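Local coordinates for putative cell wall hydrolase phosphatase-associated protein (Clostridioides difficile, PDB 7CFL) that serves as the catalytic domain of an autolysin that lyses the bacterial cell wall, probably acting as a cysteine-type endopeptidase of the NlpC/P60 family, at residues S16-A21 with Y47-V53; S61-S65 with V94-G98; D80-T86 with R130-R136; N103-H108 with T118-N123. All coordinates share one frame; numbering follows the deposited sequence. Where two conformers were deposited one is given.

Contact 1: S16-A21 with Y47-V53; sequences SVISFA and YVMKKSV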
loop_
_atom_site.group_PDB
_atom_site.type_symbol
_atom_site.label_atom_id
_atom_site.label_comp_id
_atom_site.label_asym_id
_atom_site.label_seq_id
_atom_site.Cartn_x
_atom_site.Cartn_y
_atom_site.Cartn_z
ATOM N N SER A 16 -13.410 7.282 -1.469
ATOM C CA SER A 16 -12.566 8.457 -1.852
ATOM C C SER A 16 -11.105 8.004 -2.013
ATOM O O SER A 16 -10.462 8.352 -3.049
ATOM C CB SER A 16 -12.686 9.584 -0.852
ATOM O OG SER A 16 -11.842 10.680 -1.201
ATOM N N VAL A 17 -10.576 7.279 -1.029
ATOM C CA VAL A 17 -9.185 6.734 -1.054
ATOM C C VAL A 17 -9.007 5.941 -2.347
ATOM O O VAL A 17 -8.020 6.163 -3.071
ATOM C CB VAL A 17 -8.885 5.856 0.178
ATOM C CG1 VAL A 17 -7.577 5.083 0.010
ATOM C CG2 VAL A 17 -8.854 6.684 1.447
ATOM N N ILE A 18 -9.875 4.965 -2.601
ATOM C CA ILE A 18 -9.671 4.026 -3.739
ATOM C C ILE A 18 -9.841 4.792 -5.059
ATOM O O ILE A 18 -8.973 4.627 -5.943
ATOM C CB ILE A 18 -10.557 2.779 -3.581
ATOM C CG1 ILE A 18 -10.115 2.015 -2.327
ATOM C CG2 ILE A 18 -10.531 1.932 -4.847
ATOM C CD1 ILE A 18 -10.960 0.818 -2.010
ATOM N N SER A 19 -10.883 5.606 -5.220
ATOM C CA SER A 19 -11.120 6.306 -6.512
ATOM C C SER A 19 -9.990 7.303 -6.780
ATOM O O SER A 19 -9.572 7.380 -7.933
ATOM C CB SER A 19 -12.470 6.951 -6.593
ATOM O OG SER A 19 -12.679 7.823 -5.504
ATOM N N PHE A 20 -9.478 7.998 -5.766
ATOM C CA PHE A 20 -8.329 8.927 -5.972
ATOM C C PHE A 20 -7.095 8.111 -6.383
ATOM O O PHE A 20 -6.387 8.484 -7.320
ATOM C CB PHE A 20 -8.007 9.701 -4.699
ATOM C CG PHE A 20 -6.855 10.636 -4.912
ATOM C CD1 PHE A 20 -6.964 11.680 -5.811
ATOM C CD2 PHE A 20 -5.617 10.366 -4.339
ATOM C CE1 PHE A 20 -5.865 12.501 -6.038
ATOM C CE2 PHE A 20 -4.522 11.181 -4.579
ATOM C CZ PHE A 20 -4.656 12.253 -5.423
ATOM N N ALA A 21 -6.819 7.015 -5.666
ATOM C CA ALA A 21 -5.656 6.135 -5.925
ATOM C C ALA A 21 -5.702 5.639 -7.367
ATOM O O ALA A 21 -4.638 5.620 -8.016
ATOM C CB ALA A 21 -5.638 4.977 -4.953
ATOM N N TYR A 47 0.688 9.859 0.157
ATOM C CA TYR A 47 0.104 10.899 -0.715
ATOM C C TYR A 47 -1.404 10.671 -0.913
ATOM O O TYR A 47 -2.240 11.620 -0.782
ATOM C CB TYR A 47 0.837 10.882 -2.048
ATOM C CG TYR A 47 0.323 11.901 -3.034
ATOM C CD1 TYR A 47 0.720 13.236 -2.983
ATOM C CD2 TYR A 47 -0.529 11.520 -4.057
ATOM C CE1 TYR A 47 0.253 14.154 -3.911
ATOM C CE2 TYR A 47 -1.002 12.417 -4.989
ATOM C CZ TYR A 47 -0.594 13.739 -4.928
ATOM O OH TYR A 47 -1.051 14.604 -5.872
ATOM N N VAL A 48 -1.781 9.410 -1.165
ATOM C CA VAL A 48 -3.206 9.069 -1.414
ATOM C C VAL A 48 -3.995 9.418 -0.142
ATOM O O VAL A 48 -5.044 10.053 -0.268
ATOM C CB VAL A 48 -3.376 7.585 -1.810
ATOM C CG1 VAL A 48 -4.814 7.095 -1.601
ATOM C CG2 VAL A 48 -2.897 7.323 -3.228
ATOM N N MET A 49 -3.553 8.954 1.026
ATOM C CA MET A 49 -4.258 9.201 2.314
ATOM C C MET A 49 -4.406 10.699 2.594
ATOM O O MET A 49 -5.505 11.136 2.990
ATOM C CB MET A 49 -3.536 8.491 3.462
ATOM C CG MET A 49 -3.820 6.965 3.509
ATOM S SD MET A 49 -5.595 6.535 3.505
ATOM C CE MET A 49 -5.427 4.810 3.043
ATOM N N LYS A 50 -3.344 11.481 2.366
ATOM C CA LYS A 50 -3.324 12.934 2.667
ATOM C C LYS A 50 -4.283 13.678 1.710
ATOM O O LYS A 50 -5.010 14.557 2.185
ATOM C CB LYS A 50 -1.888 13.473 2.564
ATOM C CG LYS A 50 -1.743 14.984 2.719
ATOM C CD LYS A 50 -0.315 15.470 2.549
ATOM C CE LYS A 50 0.154 15.515 1.105
ATOM N NZ LYS A 50 1.514 16.100 0.977
ATOM N N LYS A 51 -4.292 13.320 0.421
ATOM C CA LYS A 51 -4.958 14.111 -0.650
ATOM C C LYS A 51 -6.433 13.729 -0.751
ATOM O O LYS A 51 -7.258 14.613 -1.075
ATOM C CB LYS A 51 -4.269 13.906 -1.995
ATOM C CG LYS A 51 -2.948 14.650 -2.117
ATOM C CD LYS A 51 -3.069 16.140 -2.434
ATOM C CE LYS A 51 -2.093 16.593 -3.499
ATOM N NZ LYS A 51 -2.135 18.057 -3.714
ATOM N N SER A 52 -6.779 12.466 -0.496
ATOM C CA SER A 52 -8.169 12.001 -0.671
ATOM C C SER A 52 -9.013 12.523 0.499
ATOM O O SER A 52 -10.003 13.249 0.257
ATOM C CB SER A 52 -8.212 10.501 -0.804
ATOM O OG SER A 52 -7.636 9.878 0.319
ATOM N N VAL A 53 -8.595 12.213 1.721
ATOM C CA VAL A 53 -9.416 12.358 2.960
ATOM C C VAL A 53 -8.647 13.083 4.073
ATOM O O VAL A 53 -9.239 13.272 5.136
ATOM C CB VAL A 53 -9.946 10.982 3.420
ATOM C CG1 VAL A 53 -10.921 10.415 2.407
ATOM C CG2 VAL A 53 -8.838 9.985 3.710
#

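Contact 2: S61-S65 with V94-G98; sequences SRDQS and VSHVG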
loop_
_atom_site.group_PDB
_atom_site.type_symbol
_atom_site.label_atom_id
_atom_site.label_comp_id
_atom_site.label_asym_id
_atom_site.label_seq_id
_atom_site.Cartn_x
_atom_site.Cartn_y
_atom_site.Cartn_z
ATOM N N SER A 61 7.322 2.462 4.997
ATOM C CA SER A 61 6.434 1.274 5.109
ATOM C C SER A 61 6.492 0.677 6.524
ATOM O O SER A 61 5.393 0.424 7.066
ATOM C CB SER A 61 6.722 0.253 4.033
ATOM O OG SER A 61 8.030 -0.282 4.133
ATOM N N ARG A 62 7.686 0.517 7.118
ATOM C CA ARG A 62 7.866 -0.126 8.448
ATOM C C ARG A 62 7.164 0.683 9.543
ATOM O O ARG A 62 6.675 0.059 10.514
ATOM C CB ARG A 62 9.334 -0.433 8.770
ATOM C CG ARG A 62 10.276 0.757 8.804
ATOM C CD ARG A 62 11.726 0.346 8.558
ATOM N NE ARG A 62 12.574 1.516 8.333
ATOM C CZ ARG A 62 12.963 2.008 7.147
ATOM N NH1 ARG A 62 12.615 1.439 6.003
ATOM N NH2 ARG A 62 13.716 3.094 7.115
ATOM N N ASP A 63 7.061 1.995 9.399
ATOM C CA ASP A 63 6.397 2.904 10.365
ATOM C C ASP A 63 4.885 2.911 10.081
ATOM O O ASP A 63 4.094 2.856 11.039
ATOM C CB ASP A 63 7.038 4.301 10.275
ATOM C CG ASP A 63 8.487 4.326 10.761
ATOM O OD1 ASP A 63 8.850 3.430 11.500
ATOM O OD2 ASP A 63 9.280 5.233 10.355
ATOM N N GLN A 64 4.464 2.910 8.816
ATOM C CA GLN A 64 3.024 2.818 8.465
ATOM C C GLN A 64 2.483 1.510 9.064
ATOM O O GLN A 64 1.374 1.548 9.586
ATOM C CB GLN A 64 2.788 2.879 6.965
ATOM C CG GLN A 64 3.211 4.200 6.323
ATOM C CD GLN A 64 2.764 4.187 4.885
ATOM O OE1 GLN A 64 2.139 3.258 4.384
ATOM N NE2 GLN A 64 3.177 5.199 4.146
ATOM N N SER A 65 3.295 0.456 9.075
ATOM C CA SER A 65 2.930 -0.887 9.631
ATOM C C SER A 65 2.649 -0.832 11.130
ATOM O O SER A 65 2.114 -1.867 11.661
ATOM C CB SER A 65 4.015 -1.916 9.310
ATOM O OG SER A 65 3.604 -3.235 9.662
ATOM N N VAL A 94 9.216 -5.085 7.458
ATOM C CA VAL A 94 8.269 -4.557 6.442
ATOM C C VAL A 94 9.050 -3.637 5.484
ATOM O O VAL A 94 9.786 -2.769 5.969
ATOM C CB VAL A 94 7.092 -3.830 7.108
ATOM C CG1 VAL A 94 6.280 -3.038 6.094
ATOM C CG2 VAL A 94 6.206 -4.804 7.894
ATOM N N SER A 95 8.902 -3.877 4.188
ATOM C CA SER A 95 9.598 -3.157 3.089
ATOM C C SER A 95 8.633 -2.738 1.957
ATOM O O SER A 95 9.103 -2.084 0.982
ATOM C CB SER A 95 10.706 -4.026 2.560
ATOM O OG SER A 95 10.200 -5.295 2.158
ATOM N N HIS A 96 7.343 -3.090 2.044
ATOM C CA HIS A 96 6.349 -2.771 0.986
ATOM C C HIS A 96 4.965 -2.577 1.610
ATOM O O HIS A 96 4.675 -3.117 2.714
ATOM C CB HIS A 96 6.366 -3.841 -0.118
ATOM C CG HIS A 96 5.700 -3.410 -1.383
ATOM N ND1 HIS A 96 6.216 -2.395 -2.201
ATOM C CD2 HIS A 96 4.554 -3.828 -1.960
ATOM C CE1 HIS A 96 5.414 -2.242 -3.234
ATOM N NE2 HIS A 96 4.377 -3.109 -3.106
ATOM N N VAL A 97 4.136 -1.799 0.941
ATOM C CA VAL A 97 2.765 -1.455 1.405
ATOM C C VAL A 97 1.919 -1.190 0.168
ATOM O O VAL A 97 2.418 -0.552 -0.802
ATOM C CB VAL A 97 2.762 -0.233 2.352
ATOM C CG1 VAL A 97 3.369 1.029 1.726
ATOM C CG2 VAL A 97 1.387 0.112 2.858
ATOM N N GLY A 98 0.658 -1.557 0.250
ATOM C CA GLY A 98 -0.395 -1.290 -0.732
ATOM C C GLY A 98 -1.674 -0.923 -0.024
ATOM O O GLY A 98 -1.739 -1.068 1.225
#

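Contact 3: D80-T86 with R130-R136; sequences DLVFFDT and RYVNARR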
loop_
_atom_site.group_PDB
_atom_site.type_symbol
_atom_site.label_atom_id
_atom_site.label_comp_id
_atom_site.label_asym_id
_atom_site.label_seq_id
_atom_site.Cartn_x
_atom_site.Cartn_y
_atom_site.Cartn_z
ATOM N N ASP A 80 -7.878 -0.279 3.825
ATOM C CA ASP A 80 -6.853 -0.785 4.760
ATOM C C ASP A 80 -5.490 -0.785 4.062
ATOM O O ASP A 80 -5.421 -1.032 2.895
ATOM C CB ASP A 80 -7.190 -2.187 5.290
ATOM C CG ASP A 80 -8.414 -2.227 6.161
ATOM O OD1 ASP A 80 -8.797 -1.159 6.699
ATOM O OD2 ASP A 80 -8.915 -3.368 6.355
ATOM N N LEU A 81 -4.435 -0.535 4.808
ATOM C CA LEU A 81 -3.052 -0.688 4.340
ATOM C C LEU A 81 -2.616 -2.124 4.581
ATOM O O LEU A 81 -2.872 -2.647 5.688
ATOM C CB LEU A 81 -2.149 0.318 5.071
ATOM C CG LEU A 81 -2.518 1.779 4.859
ATOM C CD1 LEU A 81 -1.578 2.699 5.612
ATOM C CD2 LEU A 81 -2.523 2.134 3.389
ATOM N N VAL A 82 -1.969 -2.735 3.585
ATOM C CA VAL A 82 -1.467 -4.129 3.695
ATOM C C VAL A 82 0.047 -4.077 3.545
ATOM O O VAL A 82 0.527 -3.304 2.692
ATOM C CB VAL A 82 -2.141 -5.058 2.667
ATOM C CG1 VAL A 82 -3.558 -5.415 3.104
ATOM C CG2 VAL A 82 -2.068 -4.502 1.247
ATOM N N PHE A 83 0.780 -4.798 4.377
ATOM C CA PHE A 83 2.263 -4.710 4.502
ATOM C C PHE A 83 2.922 -6.062 4.161
ATOM O O PHE A 83 2.451 -7.165 4.480
ATOM C CB PHE A 83 2.648 -4.236 5.902
ATOM C CG PHE A 83 2.059 -2.900 6.246
ATOM C CD1 PHE A 83 2.670 -1.752 5.729
ATOM C CD2 PHE A 83 0.838 -2.746 6.892
ATOM C CE1 PHE A 83 2.123 -0.502 5.952
ATOM C CE2 PHE A 83 0.298 -1.487 7.121
ATOM C CZ PHE A 83 0.930 -0.364 6.619
ATOM N N PHE A 84 4.089 -6.007 3.544
ATOM C CA PHE A 84 4.866 -7.178 3.078
ATOM C C PHE A 84 6.342 -7.018 3.415
ATOM O O PHE A 84 6.824 -5.881 3.550
ATOM C CB PHE A 84 4.686 -7.394 1.580
ATOM C CG PHE A 84 3.246 -7.405 1.150
ATOM C CD1 PHE A 84 2.544 -8.599 1.027
ATOM C CD2 PHE A 84 2.569 -6.210 0.980
ATOM C CE1 PHE A 84 1.215 -8.576 0.638
ATOM C CE2 PHE A 84 1.243 -6.194 0.599
ATOM C CZ PHE A 84 0.564 -7.377 0.451
ATOM N N ASP A 85 7.037 -8.142 3.526
ATOM C CA ASP A 85 8.514 -8.178 3.694
ATOM C C ASP A 85 9.179 -8.480 2.336
ATOM O O ASP A 85 8.467 -8.567 1.320
ATOM C CB ASP A 85 8.898 -9.135 4.832
ATOM C CG ASP A 85 8.504 -10.585 4.638
ATOM O OD1 ASP A 85 8.352 -11.286 5.661
ATOM O OD2 ASP A 85 8.347 -11.001 3.477
ATOM N N THR A 86 10.511 -8.625 2.330
ATOM C CA THR A 86 11.356 -8.938 1.135
ATOM C C THR A 86 11.643 -10.449 1.145
ATOM O O THR A 86 11.645 -11.049 2.247
ATOM C CB THR A 86 12.565 -7.990 1.101
ATOM O OG1 THR A 86 12.051 -6.734 0.658
ATOM C CG2 THR A 86 13.704 -8.408 0.195
ATOM N N ARG A 130 4.780 -13.268 1.668
ATOM C CA ARG A 130 5.491 -12.065 2.180
ATOM C C ARG A 130 4.572 -11.194 3.051
ATOM O O ARG A 130 5.087 -10.265 3.722
ATOM C CB ARG A 130 6.038 -11.259 0.999
ATOM C CG ARG A 130 7.077 -12.000 0.174
ATOM C CD ARG A 130 7.272 -11.365 -1.190
ATOM N NE ARG A 130 7.780 -10.017 -1.046
ATOM C CZ ARG A 130 7.411 -8.956 -1.768
ATOM N NH1 ARG A 130 6.483 -9.052 -2.713
ATOM N NH2 ARG A 130 7.969 -7.780 -1.528
ATOM N N TYR A 131 3.269 -11.489 3.089
ATOM C CA TYR A 131 2.276 -10.735 3.897
ATOM C C TYR A 131 2.723 -10.702 5.361
ATOM O O TYR A 131 3.002 -11.792 5.944
ATOM C CB TYR A 131 0.880 -11.340 3.759
ATOM C CG TYR A 131 -0.188 -10.626 4.537
ATOM C CD1 TYR A 131 -1.048 -9.737 3.914
ATOM C CD2 TYR A 131 -0.367 -10.852 5.901
ATOM C CE1 TYR A 131 -2.004 -9.036 4.621
ATOM C CE2 TYR A 131 -1.313 -10.144 6.624
ATOM C CZ TYR A 131 -2.155 -9.256 5.981
ATOM O OH TYR A 131 -3.120 -8.579 6.670
ATOM N N VAL A 132 2.734 -9.503 5.957
ATOM C CA VAL A 132 3.130 -9.305 7.386
ATOM C C VAL A 132 1.894 -8.985 8.228
ATOM O O VAL A 132 1.603 -9.765 9.171
ATOM C CB VAL A 132 4.236 -8.254 7.567
ATOM C CG1 VAL A 132 4.489 -7.977 9.053
ATOM C CG2 VAL A 132 5.513 -8.696 6.864
ATOM N N ASN A 133 1.223 -7.883 7.946
ATOM C CA ASN A 133 0.131 -7.320 8.766
ATOM C C ASN A 133 -0.661 -6.305 7.943
ATOM O O ASN A 133 -0.338 -6.053 6.747
ATOM C CB ASN A 133 0.638 -6.722 10.081
ATOM C CG ASN A 133 1.321 -5.371 9.987
ATOM O OD1 ASN A 133 1.773 -4.966 8.919
ATOM N ND2 ASN A 133 1.411 -4.694 11.117
ATOM N N ALA A 134 -1.657 -5.720 8.588
ATOM C CA ALA A 134 -2.549 -4.734 7.979
ATOM C C ALA A 134 -2.921 -3.706 9.033
ATOM O O ALA A 134 -2.909 -4.040 10.228
ATOM C CB ALA A 134 -3.724 -5.444 7.393
ATOM N N ARG A 135 -3.265 -2.503 8.593
ATOM C CA ARG A 135 -3.685 -1.389 9.462
ATOM C C ARG A 135 -4.862 -0.638 8.830
ATOM O O ARG A 135 -4.867 -0.423 7.584
ATOM C CB ARG A 135 -2.531 -0.418 9.694
ATOM C CG ARG A 135 -1.360 -0.994 10.462
ATOM C CD ARG A 135 -1.678 -1.162 11.924
ATOM N NE ARG A 135 -0.514 -1.675 12.612
ATOM C CZ ARG A 135 -0.477 -2.008 13.908
ATOM N NH1 ARG A 135 -1.517 -1.798 14.695
ATOM N NH2 ARG A 135 0.638 -2.472 14.429
ATOM N N ARG A 136 -5.823 -0.275 9.682
ATOM C CA ARG A 136 -7.011 0.538 9.352
ATOM C C ARG A 136 -6.728 1.957 9.853
ATOM O O ARG A 136 -6.410 2.127 11.048
ATOM C CB ARG A 136 -8.272 -0.087 9.951
ATOM C CG ARG A 136 -9.542 0.615 9.504
ATOM C CD ARG A 136 -10.728 -0.280 9.815
ATOM N NE ARG A 136 -10.558 -1.488 9.026
ATOM C CZ ARG A 136 -10.951 -2.713 9.382
ATOM N NH1 ARG A 136 -11.536 -2.933 10.545
ATOM N NH2 ARG A 136 -10.726 -3.728 8.577
#

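Contact 4: N103-H108 with T118-N123; sequences NGDMIH and TISNIN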
loop_
_atom_site.group_PDB
_atom_site.type_symbol
_atom_site.label_atom_id
_atom_site.label_comp_id
_atom_site.label_asym_id
_atom_site.label_seq_id
_atom_site.Cartn_x
_atom_site.Cartn_y
_atom_site.Cartn_z
ATOM N N ASN A 103 -11.476 -8.283 -2.907
ATOM C CA ASN A 103 -11.277 -9.474 -3.770
ATOM C C ASN A 103 -9.783 -9.836 -3.827
ATOM O O ASN A 103 -9.374 -10.413 -4.859
ATOM C CB ASN A 103 -11.859 -9.216 -5.163
ATOM C CG ASN A 103 -13.363 -9.051 -5.103
ATOM O OD1 ASN A 103 -13.896 -7.961 -5.312
ATOM N ND2 ASN A 103 -14.047 -10.129 -4.762
ATOM N N GLY A 104 -9.006 -9.515 -2.772
ATOM C CA GLY A 104 -7.547 -9.752 -2.700
ATOM C C GLY A 104 -6.717 -8.674 -3.377
ATOM O O GLY A 104 -5.507 -8.696 -3.169
ATOM N N ASP A 105 -7.354 -7.787 -4.136
ATOM C CA ASP A 105 -6.649 -6.766 -4.955
ATOM C C ASP A 105 -6.112 -5.659 -4.041
ATOM O O ASP A 105 -6.812 -5.238 -3.104
ATOM C CB ASP A 105 -7.576 -6.225 -6.040
ATOM C CG ASP A 105 -7.718 -7.129 -7.252
ATOM O OD1 ASP A 105 -6.873 -8.022 -7.435
ATOM O OD2 ASP A 105 -8.687 -6.959 -7.986
ATOM N N MET A 106 -4.901 -5.168 -4.321
ATOM C CA MET A 106 -4.426 -3.907 -3.722
ATOM C C MET A 106 -3.904 -3.013 -4.847
ATOM O O MET A 106 -3.438 -3.543 -5.878
ATOM C CB MET A 106 -3.287 -4.120 -2.723
ATOM C CG MET A 106 -2.067 -4.846 -3.317
ATOM S SD MET A 106 -0.744 -4.939 -2.132
ATOM C CE MET A 106 0.470 -5.886 -3.029
ATOM N N ILE A 107 -4.000 -1.727 -4.614
ATOM C CA ILE A 107 -3.304 -0.745 -5.490
ATOM C C ILE A 107 -2.000 -0.343 -4.796
ATOM O O ILE A 107 -2.006 -0.084 -3.602
ATOM C CB ILE A 107 -4.207 0.435 -5.862
ATOM C CG1 ILE A 107 -3.530 1.378 -6.896
ATOM C CG2 ILE A 107 -4.623 1.214 -4.632
ATOM C CD1 ILE A 107 -4.535 2.228 -7.626
ATOM N N HIS A 108 -0.915 -0.170 -5.570
ATOM C CA HIS A 108 0.411 0.106 -4.968
ATOM C C HIS A 108 1.352 0.646 -6.029
ATOM O O HIS A 108 1.116 0.425 -7.225
ATOM C CB HIS A 108 1.013 -1.122 -4.258
ATOM C CG HIS A 108 1.250 -2.309 -5.122
ATOM N ND1 HIS A 108 2.401 -3.077 -5.032
ATOM C CD2 HIS A 108 0.535 -2.836 -6.136
ATOM C CE1 HIS A 108 2.348 -4.049 -5.914
ATOM N NE2 HIS A 108 1.220 -3.925 -6.601
ATOM N N THR A 118 0.048 0.267 -9.915
ATOM C CA THR A 118 -0.610 -0.864 -10.591
ATOM C C THR A 118 -1.461 -1.567 -9.541
ATOM O O THR A 118 -1.415 -1.179 -8.350
ATOM C CB THR A 118 0.385 -1.845 -11.230
ATOM O OG1 THR A 118 -0.351 -2.739 -12.063
ATOM C CG2 THR A 118 1.182 -2.662 -10.235
ATOM N N ILE A 119 -2.153 -2.583 -10.010
ATOM C CA ILE A 119 -3.020 -3.425 -9.138
ATOM C C ILE A 119 -2.472 -4.854 -9.151
ATOM O O ILE A 119 -2.208 -5.395 -10.257
ATOM C CB ILE A 119 -4.479 -3.315 -9.606
ATOM C CG1 ILE A 119 -5.066 -1.945 -9.252
ATOM C CG2 ILE A 119 -5.317 -4.448 -9.018
ATOM C CD1 ILE A 119 -6.336 -1.616 -9.988
ATOM N N SER A 120 -2.340 -5.451 -7.965
ATOM C CA SER A 120 -1.828 -6.825 -7.757
ATOM C C SER A 120 -2.710 -7.474 -6.689
ATOM O O SER A 120 -3.424 -6.723 -5.984
ATOM C CB SER A 120 -0.393 -6.860 -7.326
ATOM O OG SER A 120 0.423 -6.065 -8.162
ATOM N N ASN A 121 -2.676 -8.801 -6.630
ATOM C CA ASN A 121 -3.512 -9.615 -5.717
ATOM C C ASN A 121 -2.641 -10.136 -4.558
ATOM O O ASN A 121 -1.657 -10.840 -4.781
ATOM C CB ASN A 121 -4.235 -10.711 -6.498
ATOM C CG ASN A 121 -5.422 -11.211 -5.717
ATOM O OD1 ASN A 121 -5.237 -11.942 -4.754
ATOM N ND2 ASN A 121 -6.611 -10.737 -6.072
ATOM N N ILE A 122 -3.020 -9.837 -3.325
ATOM C CA ILE A 122 -2.252 -10.269 -2.118
ATOM C C ILE A 122 -2.285 -11.810 -1.991
ATOM O O ILE A 122 -1.453 -12.324 -1.229
ATOM C CB ILE A 122 -2.768 -9.529 -0.865
ATOM C CG1 ILE A 122 -4.088 -10.104 -0.343
ATOM C CG2 ILE A 122 -2.850 -8.019 -1.121
ATOM C CD1 ILE A 122 -4.604 -9.419 0.884
ATOM N N ASN A 123 -3.162 -12.520 -2.720
ATOM C CA ASN A 123 -3.306 -13.998 -2.647
ATOM C C ASN A 123 -2.438 -14.672 -3.711
ATOM O O ASN A 123 -2.309 -15.919 -3.662
ATOM C CB ASN A 123 -4.760 -14.459 -2.762
ATOM C CG ASN A 123 -5.634 -13.874 -1.677
ATOM O OD1 ASN A 123 -5.303 -13.979 -0.496
ATOM N ND2 ASN A 123 -6.761 -13.288 -2.066
#

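Contact 1: S16-A21 with Y47-V53
Val-17 faces Ser-52 and Ala-21 faces Val-48 where two helices, 16-21 and 47-53, pass each other with axes 8.7 Å apart and N-to-C directions at 113°. Two side chains of 16-21 carry the contact, each a knob in a hole of four residues. Val-17 enters among Val-48, Met-49, Ser-52 and Val-53. There CG1 rests 3.7 Å from Met-49 CE, while CG2 turns to Ser-52, 3.6 Å from OG. A beta-branched residue suits the place, since its two methyls diverge to meet different partners. Phe-20 fills the second hole, among Tyr-47, Val-48, Lys-51 and Ser-52; with CG anti to the backbone N (chi1 -180°) its ring reaches across the groove, and CZ lies 3.7 Å from Tyr-47 CE2. The two rings meet obliquely, planes at 39°, with Tyr-47 CE2 at the edge of the Phe-20 ring. Lys-51 adds its CB, 3.8 Å from Phe-20 CE2, and sends its amine away. Ala-21 is short enough to let Val-48 CG2 come within 4.0 Å of its CB. Ser-52 settles its hydroxyl among these apolar groups by bonding back to Val-48 O (2.7 Å from OG), an oxygen that also accepts the Ser-52 N-H from the opposite face. Val-17 and Val-48 continue onto Ile-99 of strand 96-102, making this knobs-into-holes helix pair part of the layer packed against the antiparallel sheet of the NlpC/P60 fold.

Contact 2: S61-S65 with V94-G98
Val-94 plants its isopropyl group against the turn 61-65, one branch at Ser-61 and the other at Ser-65. CG1 lies 3.7 Å from Ser-61 O, and CG2 comes within 3.5 Å of Ser-65 OG; nearer the backbone, Val-94 CB is 4.0 Å from Arg-62 CA. Arg-62 lends only the root of its side chain, CB standing 3.7 Å from Val-94 O, and its extended chain carries the guanidinium away. Further along, the Gln-64 side chain crosses Val-97 at about a right angle, OE1 lying against both methyls, 3.6 Å from CG2. No hydrogen bond joins the two segments, so the contact rests on fit, chiefly of two valines against the helix. Ser-61 also turns toward 94-98, but with two conformers deposited the place of its hydroxyl is less certain. The strand side is shaped by a classic beta bulge, Ser-95 and His-96 together facing Phe-84 of the neighbouring strand. His-96 points away from the helix, onto Cys-41 at the start of helix 41-53, and in one of its two deposited conformers NE2 bonds to His-108 ND1. A cysteine and two histidines so placed are consistent with the Cys-His-His active site of NlpC/P60 peptidases. A second shell holds the contact in position: Gln-64 OE1 is bonded to Thr-45 OG1, and NE2 to Pro-58 O and Ser-42 O, which fixes the rotation of the buried amide. Ser-65 OG is tied to Asn-133 OD1, and Ser-61 N binds a citrate, probably from the crystallisation liquor.

Contact 3: D80-T86 with R130-R136
Asp-80 and Arg-136 close one end of this strand pair with a side-on salt bridge: NE gives its hydrogen to OD1 and NH2 to OD2, each 2.9 Å long. Both oxygens use their syn lone pairs, and the carboxylate and guanidinium planes differ by only 27°. Asp-80 OD2 accepts a second hydrogen, from Arg-77 N. Next, Leu-81 and Arg-135 exchange both backbone bonds, Leu-81 N reaching Arg-135 O at 2.8 Å. Phe-83 N goes to Asn-133 O, but Phe-83 O is taken by the N-H of Val-132. Strands 81-84 and 131-136 are antiparallel neighbours inside the NlpC/P60 sheet, strand 96-102 lying beyond the first and 69-71 beyond the second. At the far end Asp-85 N bonds to Arg-130 O, and Arg-130 curls round, bent at chi3 (63°), to bring NE to Asp-85 O at 2.9 Å; NH2 adds a weak bond to that oxygen. Tyr-126 meets the same guanidinium as a cation-pi partner. Arg-135 turns its guanidinium away, NE bonding to Ser-65 O and NH1 weakly to Gly-68 O, while its CG packs 3.8 Å from Phe-83 CE2. Asn-133 OD1, bonded to Ser-65, meets the same ring 3.1 Å from CD2. Rings fill the face carrying Val-82 and Ala-134: Tyr-131 turns its edge to the face of Phe-84 in an offset T-shaped pair, planes at 89°, and receives Val-82 CG1 at its own edge, 4.2 Å from CE1.

Contact 4: N103-H108 with T118-N123
His-108 NE2 and Ser-120 OG share a hydrogen bond of 2.8 Å, the hydroxyl lying at the ring edge and in its plane. With CG between the backbone N and the carbonyl carbon (chi1 61°), the imidazole swings over the partner strand. At the other end Asn-121 ND2 serves two acceptors. It meets Asn-103 O in the carbonyl plane on a lone pair, and Asp-105 OD1 from above the carboxylate plane, at 3.0 Å each. Asn-121 OD1 in turn accepts from Asn-123 N, an Asx turn that leads the chain out of the strand. Between these ends the backbone is regular. Met-106 pairs with Ser-120 and His-108 with Thr-118, each pair exchanging two N-H...O bonds, the shortest being Met-106 N to Ser-120 O at 2.7 Å. This is the beta hairpin of strands 105-110 and 118-121, the latter forming the outer edge of the sheet. Gly-104, at positive phi (83°), brings its O to Ile-122 N at 2.7 Å; the direction a CB would take from it is filled by Asn-121 OD1 and Asn-123 ND2, so a residue without a side chain fits there. Packing completes the pair on both faces. On one, Ile-107 CB meets Ile-119 CG1 at 4.2 Å. On the other, Met-106, extended beyond CG, sets SD 3.9 Å from Ile-122 CG2 and lays CE over the centre of the His-108 ring, with Phe-84 and Tyr-127 close by.

In the fold
Contacts 3 and 4 lie within one antiparallel sheet, contact 2 sets helix 61-64 against its strand 96-102, and contact 1 packs helices against it. Contacts 2 and 3 are closest, centres about 7 Å apart, with Ser-95 OG 2.8 Å from Thr-86 OG1. Contact 4 meets contact 3 through Met-106 SD, 3.6 Å from Phe-84 CE2. Contact 1 touches contact 3 at Met-49 CE and Leu-81 CD2, 4.0 Å apart. The probable active site gathers these elements: contact 1's helix 41-53 begins with Cys-41, while contacts 2 and 4, about 15 Å between centres, supply one histidine each. A citrate, probably from the crystallisation liquor, lies about 3 Å from the Ser-61 side chain of contact 2.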